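Local structure of RmpA (Streptococcus mutans, 3BJV) at residues A[28-31]-A[32-36]; A[67-70]-A[71-75]; A[108-111]-A[112-116]; A[143-146]-A[147-151]. The protein probably serves as the enzyme IIA component of an ascorbate phosphotransferase system, relaying phosphoryl groups during sugar uptake across the cell membrane. All coordinates share one frame; numbering follows the deposited sequence.

Interaction 1: A[28-31]-A[32-36]; sequences LSVT and PLIES
Glu35 folds back along helix 22-36 over Thr31, one turn earlier. Its CB and CG run beside the Thr31 carbonyl, CG standing 3.5 Å from Thr31 O. CG lies anti to the Glu35 carbonyl carbon (chi1 -63°), and from there the extended chain leads back to the Thr31 methyl. The carboxylate carbon CD is 3.7 Å from Thr31 CG2, and the two side chains cross at a slant. At the tip the oxygens part company. OE2 meets that methyl, 3.2 Å from Thr31 CG2, whereas OE1 forms a salt bridge with Arg14 of strand 13-17. The Thr31 hydroxyl OG1 turns to the backbone instead, bonding to Lys27 O.

Between these two residues in sequence, Pro32 kinks the backbone. Its ring carbon CD sits 3.1 Å from Leu28 O, where a helical N-H would otherwise be. Leu33 N does not bond back to Ser29 O, which accepts from the Ser81 hydroxyl of strand 79-85. The regular pattern resumes as Ile34 N reaches Val30 O at 3.1 Å (N-H...O 158°), in the carbonyl plane. A straight bond then joins Glu35 N to Thr31 O at 3.0 Å (173°), while Leu33 N gives Val30 O only a weak one. Farther round the helix, Ile34 CD1 packs on Val30 CG1 at 3.8 Å.

Between Glu35 and Thr31 the side-chain contact is thus van der Waals in kind. The glutamate's charge is answered by Arg14, which probably steadies the carboxylate and ties the C-terminal part of the helix to strand 13-17.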
loop_
_atom_site.group_PDB
_atom_site.type_symbol
_atom_site.label_atom_id
_atom_site.label_comp_id
_atom_site.label_asym_id
_atom_site.label_seq_id
_atom_site.Cartn_x
_atom_site.Cartn_y
_atom_site.Cartn_z
ATOM N N LEU A 28 5.490 -21.884 -1.857
ATOM C CA LEU A 28 6.860 -21.677 -1.456
ATOM C C LEU A 28 7.041 -20.443 -0.605
ATOM O O LEU A 28 7.926 -20.428 0.247
ATOM C CB LEU A 28 7.751 -21.549 -2.678
ATOM C CG LEU A 28 7.904 -22.804 -3.520
ATOM C CD1 LEU A 28 8.683 -22.411 -4.735
ATOM C CD2 LEU A 28 8.583 -24.013 -2.773
ATOM N N SER A 29 6.236 -19.404 -0.831
ATOM C CA SER A 29 6.481 -18.153 -0.122
ATOM C C SER A 29 5.866 -18.134 1.291
ATOM O O SER A 29 6.245 -17.370 2.160
ATOM C CB SER A 29 6.096 -16.925 -0.993
ATOM O OG SER A 29 4.693 -16.777 -1.161
ATOM N N VAL A 30 4.924 -19.018 1.528
ATOM C CA VAL A 30 4.139 -18.967 2.766
ATOM C C VAL A 30 4.587 -20.057 3.739
ATOM O O VAL A 30 4.417 -19.941 4.948
ATOM C CB VAL A 30 2.627 -19.138 2.427
ATOM C CG1 VAL A 30 1.829 -19.516 3.680
ATOM C CG2 VAL A 30 2.106 -17.848 1.753
ATOM N N THR A 31 5.121 -21.132 3.171
ATOM C CA THR A 31 5.579 -22.271 3.912
ATOM C C THR A 31 6.567 -21.864 4.994
ATOM O O THR A 31 6.425 -22.268 6.123
ATOM C CB THR A 31 6.187 -23.288 2.944
ATOM O OG1 THR A 31 5.146 -24.155 2.508
ATOM C CG2 THR A 31 7.288 -24.102 3.649
ATOM N N PRO A 32 7.580 -21.050 4.662
ATOM C CA PRO A 32 8.479 -20.649 5.766
ATOM C C PRO A 32 7.793 -20.063 7.009
ATOM O O PRO A 32 8.275 -20.297 8.116
ATOM C CB PRO A 32 9.455 -19.652 5.103
ATOM C CG PRO A 32 9.384 -19.948 3.641
ATOM C CD PRO A 32 8.006 -20.510 3.354
ATOM N N LEU A 33 6.691 -19.331 6.813
ATOM C CA LEU A 33 5.882 -18.715 7.865
ATOM C C LEU A 33 4.915 -19.666 8.608
ATOM O O LEU A 33 4.561 -19.432 9.769
ATOM C CB LEU A 33 5.026 -17.595 7.263
ATOM C CG LEU A 33 5.780 -16.487 6.571
ATOM C CD1 LEU A 33 4.790 -15.416 6.046
ATOM C CD2 LEU A 33 6.802 -15.929 7.552
ATOM N N ILE A 34 4.435 -20.694 7.922
ATOM C CA ILE A 34 3.807 -21.808 8.603
ATOM C C ILE A 34 4.864 -22.512 9.524
ATOM O O ILE A 34 4.594 -22.752 10.697
ATOM C CB ILE A 34 3.256 -22.813 7.627
ATOM C CG1 ILE A 34 2.124 -22.202 6.814
ATOM C CG2 ILE A 34 2.794 -23.985 8.375
ATOM C CD1 ILE A 34 1.931 -22.888 5.462
ATOM N N GLU A 35 6.053 -22.824 9.005
ATOM C CA GLU A 35 7.048 -23.473 9.844
ATOM C C GLU A 35 7.422 -22.660 11.096
ATOM O O GLU A 35 7.520 -23.194 12.185
ATOM C CB GLU A 35 8.273 -23.843 9.035
ATOM C CG GLU A 35 7.978 -24.853 7.956
ATOM C CD GLU A 35 9.014 -24.838 6.845
ATOM O OE1 GLU A 35 9.979 -24.031 6.876
ATOM O OE2 GLU A 35 8.872 -25.667 5.922
ATOM N N SER A 36 7.591 -21.353 10.965
ATOM C CA SER A 36 7.861 -20.582 12.149
ATOM C C SER A 36 6.682 -20.373 13.062
ATOM O O SER A 36 6.893 -19.916 14.171
ATOM C CB SER A 36 8.494 -19.243 11.785
ATOM O OG SER A 36 7.579 -18.440 11.108
#

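Interaction 2: A[67-70]-A[71-75]; sequences PHAR and PEAGV
A type I beta turn over Arg70-Ala73 lies in the loop between strands 63-65 and 79-85, with Pro71 and Glu72 at its corners. Ala73 N closes it on Arg70 O at 3.2 Å (N-H...O 145°), the donor standing above the carbonyl plane. The chain then makes a wider bend: Val75 N bonds to Pro71 O at 3.1 Å. Gly74 between them has a positive phi of 106°, where a side chain would press on the preceding carbonyl oxygen.

Across the turn the Arg70 and Glu72 side chains run roughly at right angles. A turn about the glutamate's CB-CG bond (chi2 77°) swings OE1 back to 3.2 Å from Arg70 CB. Farther out the same OE1 hangs over one face of the guanidinium, and Arg70 NE to Glu72 OE1 is a long salt bridge of 4.0 Å. Because the oxygen lies well out of the guanidinium plane, the attraction is one of charge with no N-H aimed at it, and on this exposed surface it is probably modest. On the inner side, the methyls of Ala69 and Ala73 meet, CB to CB, at 4.2 Å.

Those two methyls both rest on Ala46 of helix 42-54, while Val75 packs against Tyr43 of that helix and Ala104 of strand 96-104. Upstream, Pro67 backs onto strand 96-104, and the His68 ring meets Tyr57 edge-to-face and also touches the ring of His111.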
loop_
_atom_site.group_PDB
_atom_site.type_symbol
_atom_site.label_atom_id
_atom_site.label_comp_id
_atom_site.label_asym_id
_atom_site.label_seq_id
_atom_site.Cartn_x
_atom_site.Cartn_y
_atom_site.Cartn_z
ATOM N N PRO A 67 2.165 -11.919 -1.778
ATOM C CA PRO A 67 0.981 -12.740 -1.470
ATOM C C PRO A 67 0.556 -12.592 0.014
ATOM O O PRO A 67 1.418 -12.616 0.919
ATOM C CB PRO A 67 1.463 -14.172 -1.721
ATOM C CG PRO A 67 2.803 -14.074 -2.365
ATOM C CD PRO A 67 3.351 -12.725 -2.120
ATOM N N HIS A 68 -0.734 -12.384 0.240
ATOM C CA HIS A 68 -1.320 -12.256 1.579
ATOM C C HIS A 68 -2.839 -12.513 1.552
ATOM O O HIS A 68 -3.461 -12.636 0.488
ATOM C CB HIS A 68 -1.073 -10.880 2.169
ATOM C CG HIS A 68 -1.747 -9.783 1.417
ATOM N ND1 HIS A 68 -1.344 -9.379 0.160
ATOM C CD2 HIS A 68 -2.807 -9.010 1.736
ATOM C CE1 HIS A 68 -2.135 -8.414 -0.268
ATOM N NE2 HIS A 68 -3.046 -8.184 0.662
ATOM N N ALA A 69 -3.421 -12.611 2.741
ATOM C CA ALA A 69 -4.847 -12.740 2.932
ATOM C C ALA A 69 -5.189 -11.860 4.159
ATOM O O ALA A 69 -4.297 -11.255 4.751
ATOM C CB ALA A 69 -5.188 -14.188 3.176
ATOM N N ARG A 70 -6.476 -11.790 4.521
ATOM C CA ARG A 70 -6.957 -11.047 5.709
ATOM C C ARG A 70 -6.284 -11.631 6.958
ATOM O O ARG A 70 -5.981 -12.802 6.945
ATOM C CB ARG A 70 -8.497 -11.204 5.875
ATOM C CG ARG A 70 -9.351 -10.894 4.624
ATOM C CD ARG A 70 -10.863 -10.771 4.967
ATOM N NE ARG A 70 -11.481 -11.989 5.547
ATOM C CZ ARG A 70 -12.724 -12.035 6.087
ATOM N NH1 ARG A 70 -13.495 -10.931 6.122
ATOM N NH2 ARG A 70 -13.211 -13.179 6.599
ATOM N N PRO A 71 -6.054 -10.820 8.028
ATOM C CA PRO A 71 -5.567 -11.347 9.322
ATOM C C PRO A 71 -6.393 -12.503 9.864
ATOM O O PRO A 71 -5.816 -13.422 10.428
ATOM C CB PRO A 71 -5.655 -10.153 10.258
ATOM C CG PRO A 71 -5.555 -8.970 9.369
ATOM C CD PRO A 71 -6.186 -9.343 8.065
ATOM N N GLU A 72 -7.700 -12.491 9.628
ATOM C CA GLU A 72 -8.602 -13.492 10.184
ATOM C C GLU A 72 -8.377 -14.867 9.583
ATOM O O GLU A 72 -8.740 -15.856 10.182
ATOM C CB GLU A 72 -10.096 -13.111 9.980
ATOM C CG GLU A 72 -10.499 -11.830 10.713
ATOM C CD GLU A 72 -10.011 -10.579 9.986
ATOM O OE1 GLU A 72 -9.597 -10.745 8.811
ATOM O OE2 GLU A 72 -10.024 -9.458 10.573
ATOM N N ALA A 73 -7.817 -14.926 8.391
ATOM C CA ALA A 73 -7.468 -16.213 7.760
ATOM C C ALA A 73 -6.187 -16.888 8.351
ATOM O O ALA A 73 -5.503 -17.603 7.676
ATOM C CB ALA A 73 -7.350 -16.030 6.233
ATOM N N GLY A 74 -5.866 -16.644 9.611
ATOM C CA GLY A 74 -4.838 -17.429 10.302
ATOM C C GLY A 74 -3.483 -16.781 10.544
ATOM O O GLY A 74 -2.488 -17.507 10.754
ATOM N N VAL A 75 -3.417 -15.458 10.572
ATOM C CA VAL A 75 -2.215 -14.799 11.006
ATOM C C VAL A 75 -2.166 -14.814 12.548
ATOM O O VAL A 75 -3.141 -14.399 13.176
ATOM C CB VAL A 75 -2.104 -13.335 10.448
ATOM C CG1 VAL A 75 -0.837 -12.603 11.002
ATOM C CG2 VAL A 75 -2.149 -13.331 8.866
#

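Interaction 3: A[108-111]-A[112-116]; sequences SKIH and TSVAI
Ser113 adds a side-chain hydrogen bond, its OG returning to Lys109 O at 3.2 Å. The serine oxygen sits between its own backbone N and carbonyl carbon (chi1 82°), facing the preceding turn. Ser113 N also bonds to Lys109 O, at 2.9 Å, so this one oxygen is gripped from opposite faces of its plane.

Among the backbone bonds, Thr112 N reaches Ser108 O in the ordinary helical way. Helix 108-123 then widens into a pi-type turn: Ala115 N reaches five residues back to Ile110 O at 2.9 Å (N-H...O 161°), and Ile116 N does the same to His111 O at 3.1 Å. Ile110 O accepts from Val114 N as well, a donor above its plane.

The side chains pack at both spacings, five residues apart for His111 and Ile116 and four for Ile110 and Val114. The Ile116 methyl CD1 approaches the His111 ring obliquely, 3.5 Å from His111 CE1, and Ile110 CD1 touches Val114 CB at 3.9 Å. With CG anti to the backbone N (chi1 -178°), the His111 ring passes beside Thr112, whose OG1 lies in its plane at the edge, and goes on to meet the His68 ring. Across the dimer interface, His111 packs on Thr112 of the second subunit, and Lys109 makes a cation-pi contact with Tyr54 of that subunit.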
loop_
_atom_site.group_PDB
_atom_site.type_symbol
_atom_site.label_atom_id
_atom_site.label_comp_id
_atom_site.label_asym_id
_atom_site.label_seq_id
_atom_site.Cartn_x
_atom_site.Cartn_y
_atom_site.Cartn_z
ATOM N N SER A 108 -5.223 -4.492 9.144
ATOM C CA SER A 108 -5.096 -3.648 7.956
ATOM C C SER A 108 -4.290 -2.391 8.251
ATOM O O SER A 108 -3.641 -1.875 7.373
ATOM C CB SER A 108 -6.472 -3.260 7.402
ATOM O OG SER A 108 -7.196 -2.353 8.290
ATOM N N LYS A 109 -4.306 -1.915 9.489
ATOM C CA LYS A 109 -3.581 -0.723 9.838
ATOM C C LYS A 109 -2.082 -0.930 9.686
ATOM O O LYS A 109 -1.391 -0.066 9.122
ATOM C CB LYS A 109 -3.965 -0.215 11.246
ATOM C CG LYS A 109 -5.364 0.352 11.266
ATOM C CD LYS A 109 -5.805 0.919 12.616
ATOM C CE LYS A 109 -7.355 0.827 12.688
ATOM N NZ LYS A 109 -7.754 -0.626 12.891
ATOM N N ILE A 110 -1.576 -2.073 10.165
ATOM C CA ILE A 110 -0.147 -2.310 10.051
ATOM C C ILE A 110 0.300 -2.730 8.595
ATOM O O ILE A 110 1.422 -2.405 8.143
ATOM C CB ILE A 110 0.451 -3.153 11.248
ATOM C CG1 ILE A 110 0.866 -4.522 10.802
ATOM C CG2 ILE A 110 -0.411 -3.138 12.533
ATOM C CD1 ILE A 110 2.321 -4.573 10.573
ATOM N N HIS A 111 -0.587 -3.418 7.876
ATOM C CA HIS A 111 -0.446 -3.702 6.446
ATOM C C HIS A 111 -0.118 -2.390 5.641
ATOM O O HIS A 111 0.844 -2.305 4.856
ATOM C CB HIS A 111 -1.771 -4.320 5.989
ATOM C CG HIS A 111 -1.814 -4.719 4.549
ATOM N ND1 HIS A 111 -2.217 -3.854 3.543
ATOM C CD2 HIS A 111 -1.567 -5.904 3.948
ATOM C CE1 HIS A 111 -2.175 -4.485 2.382
ATOM N NE2 HIS A 111 -1.790 -5.733 2.601
ATOM N N THR A 112 -0.920 -1.356 5.906
ATOM C CA THR A 112 -0.869 -0.127 5.183
ATOM C C THR A 112 0.212 0.760 5.698
ATOM O O THR A 112 0.972 1.305 4.898
ATOM C CB THR A 112 -2.246 0.596 5.225
ATOM O OG1 THR A 112 -3.137 -0.138 4.395
ATOM C CG2 THR A 112 -2.156 2.019 4.655
ATOM N N SER A 113 0.291 0.953 7.009
ATOM C CA SER A 113 1.250 1.941 7.471
ATOM C C SER A 113 2.651 1.459 7.842
ATOM O O SER A 113 3.577 2.284 7.980
ATOM C CB SER A 113 0.680 2.864 8.552
ATOM O OG SER A 113 0.724 2.273 9.810
ATOM N N VAL A 114 2.813 0.156 7.993
ATOM C CA VAL A 114 4.110 -0.411 8.415
ATOM C C VAL A 114 4.760 -1.370 7.367
ATOM O O VAL A 114 5.956 -1.224 7.055
ATOM C CB VAL A 114 4.005 -1.127 9.811
ATOM C CG1 VAL A 114 5.385 -1.663 10.210
ATOM C CG2 VAL A 114 3.487 -0.197 10.932
ATOM N N ALA A 115 3.983 -2.309 6.834
ATOM C CA ALA A 115 4.454 -3.340 5.896
ATOM C C ALA A 115 4.741 -2.873 4.464
ATOM O O ALA A 115 5.836 -3.145 3.935
ATOM C CB ALA A 115 3.425 -4.458 5.831
ATOM N N ILE A 116 3.769 -2.194 3.841
ATOM C CA ILE A 116 3.859 -1.690 2.465
ATOM C C ILE A 116 4.938 -0.653 2.215
ATOM O O ILE A 116 5.666 -0.797 1.265
ATOM C CB ILE A 116 2.460 -1.181 1.931
ATOM C CG1 ILE A 116 1.625 -2.345 1.391
ATOM C CG2 ILE A 116 2.579 0.006 0.904
ATOM C CD1 ILE A 116 0.181 -2.021 1.557
#

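Interaction 4: A[143-146]-A[147-151]; sequences AMVE and ESKSS
Ser148 and Val145 meet where helix 138-147 runs out, and the carbonyl oxygen of Val145 accepts from two donors of Ser148. Ser148 OG bonds to Val145 O in the carbonyl plane and on a lone pair; the modelled 2.5 Å is very short, and the exact length is doubtful. A chi1 of 72° places the hydroxyl there, between the serine's own N and carbonyl carbon. Ser148 N bonds to Val145 O too, at 3.1 Å but from above the plane, and adds a weak bond to Met144 O. One residue earlier the helix is still regular, with Glu147 N on Ala143 O at 3.1 Å. One later, Lys149 N donates to Glu146 O at 3.1 Å, again from above the carbonyl plane.

Outside the backbone, Glu146 and Lys149 lie side by side and point the same way. The bent lysine chain brings CE to 3.4 Å from Glu146 OE1 and NZ to 3.2 Å from Glu146 OE2, a salt bridge entering from above the carboxylate plane on the exposed side. Glu147 OE2 forms a salt bridge with Arg131 NH2 of helix 128-133.

On the buried side, Met144 packs against Leu122 of helix 108-123 and Leu132 of helix 128-133, and both Ser148 and Ser151 rest on Ala121 of helix 108-123.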
loop_
_atom_site.group_PDB
_atom_site.type_symbol
_atom_site.label_atom_id
_atom_site.label_comp_id
_atom_site.label_asym_id
_atom_site.label_seq_id
_atom_site.Cartn_x
_atom_site.Cartn_y
_atom_site.Cartn_z
ATOM N N ALA A 143 21.692 -7.130 3.094
ATOM C CA ALA A 143 22.450 -5.921 2.712
ATOM C C ALA A 143 21.574 -4.962 1.860
ATOM O O ALA A 143 21.519 -3.752 2.145
ATOM C CB ALA A 143 23.774 -6.264 2.026
ATOM N N MET A 144 20.843 -5.496 0.885
ATOM C CA MET A 144 19.807 -4.708 0.194
ATOM C C MET A 144 18.741 -4.064 1.080
ATOM O O MET A 144 18.360 -2.923 0.859
ATOM C CB MET A 144 19.113 -5.534 -0.876
ATOM C CG MET A 144 20.007 -5.783 -2.075
ATOM S SD MET A 144 19.186 -6.736 -3.371
ATOM C CE MET A 144 17.899 -5.624 -3.955
ATOM N N VAL A 145 18.266 -4.785 2.093
ATOM C CA VAL A 145 17.297 -4.222 3.013
ATOM C C VAL A 145 17.891 -3.021 3.737
ATOM O O VAL A 145 17.226 -1.996 3.857
ATOM C CB VAL A 145 16.750 -5.259 4.012
ATOM C CG1 VAL A 145 16.005 -4.575 5.154
ATOM C CG2 VAL A 145 15.853 -6.296 3.293
ATOM N N GLU A 146 19.151 -3.131 4.185
ATOM C CA GLU A 146 19.844 -1.988 4.790
ATOM C C GLU A 146 19.834 -0.742 3.884
ATOM O O GLU A 146 19.526 0.360 4.310
ATOM C CB GLU A 146 21.301 -2.362 5.126
ATOM C CG GLU A 146 21.407 -3.426 6.180
ATOM C CD GLU A 146 20.766 -2.939 7.436
ATOM O OE1 GLU A 146 21.013 -1.734 7.763
ATOM O OE2 GLU A 146 19.990 -3.723 8.062
ATOM N N GLU A 147 20.206 -0.949 2.632
ATOM C CA GLU A 147 20.302 0.112 1.659
ATOM C C GLU A 147 18.939 0.796 1.372
ATOM O O GLU A 147 18.903 1.919 0.895
ATOM C CB GLU A 147 20.905 -0.516 0.406
ATOM C CG GLU A 147 21.072 0.368 -0.814
ATOM C CD GLU A 147 21.374 -0.438 -2.100
ATOM O OE1 GLU A 147 21.181 0.168 -3.188
ATOM O OE2 GLU A 147 21.794 -1.647 -2.025
ATOM N N SER A 148 17.829 0.123 1.654
ATOM C CA SER A 148 16.488 0.649 1.414
ATOM C C SER A 148 16.102 1.657 2.476
ATOM O O SER A 148 15.163 2.417 2.312
ATOM C CB SER A 148 15.459 -0.484 1.407
ATOM O OG SER A 148 15.218 -1.018 2.721
ATOM N N LYS A 149 16.858 1.682 3.569
ATOM C CA LYS A 149 16.456 2.416 4.773
ATOM C C LYS A 149 16.501 3.959 4.640
ATOM O O LYS A 149 15.935 4.679 5.469
ATOM C CB LYS A 149 17.184 1.874 6.023
ATOM C CG LYS A 149 16.722 0.419 6.436
ATOM C CD LYS A 149 16.728 0.216 7.972
ATOM C CE LYS A 149 17.785 -0.805 8.517
ATOM N NZ LYS A 149 17.240 -2.241 8.792
ATOM N N SER A 150 17.115 4.453 3.563
ATOM C CA SER A 150 17.142 5.890 3.313
ATOM C C SER A 150 15.977 6.368 2.401
ATOM O O SER A 150 15.915 7.540 1.980
ATOM C CB SER A 150 18.490 6.274 2.715
ATOM O OG SER A 150 18.493 5.953 1.334
ATOM N N SER A 151 15.067 5.451 2.089
ATOM C CA SER A 151 13.821 5.756 1.405
ATOM C C SER A 151 13.018 6.780 2.226
ATOM O O SER A 151 13.003 6.702 3.441
ATOM C CB SER A 151 13.028 4.448 1.270
ATOM O OG SER A 151 11.779 4.607 0.611
#

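In the fold
From the N terminus the four contacts come strictly in series; each lies within one continuous run of chain, and none encloses or crosses another. Interaction 1 belongs to helix 22-36, packed on the sheet, and touches interaction 2 where Ser29 OG meets Pro67 CG at 3.5 Å. Interaction 2 lies in the loop between strand 63-65 and strand 79-85 and joins interaction 3 through two rings, His68 NE2 to His111 NE2 at 3.4 Å. Enzymes of this family carry the phosphoryl group on a histidine, so this meeting place, near the second subunit, is probably the active region. Interaction 4, some 27 Å from interaction 2 between centres, ends helix 138-147 against the later turns of helix 108-123.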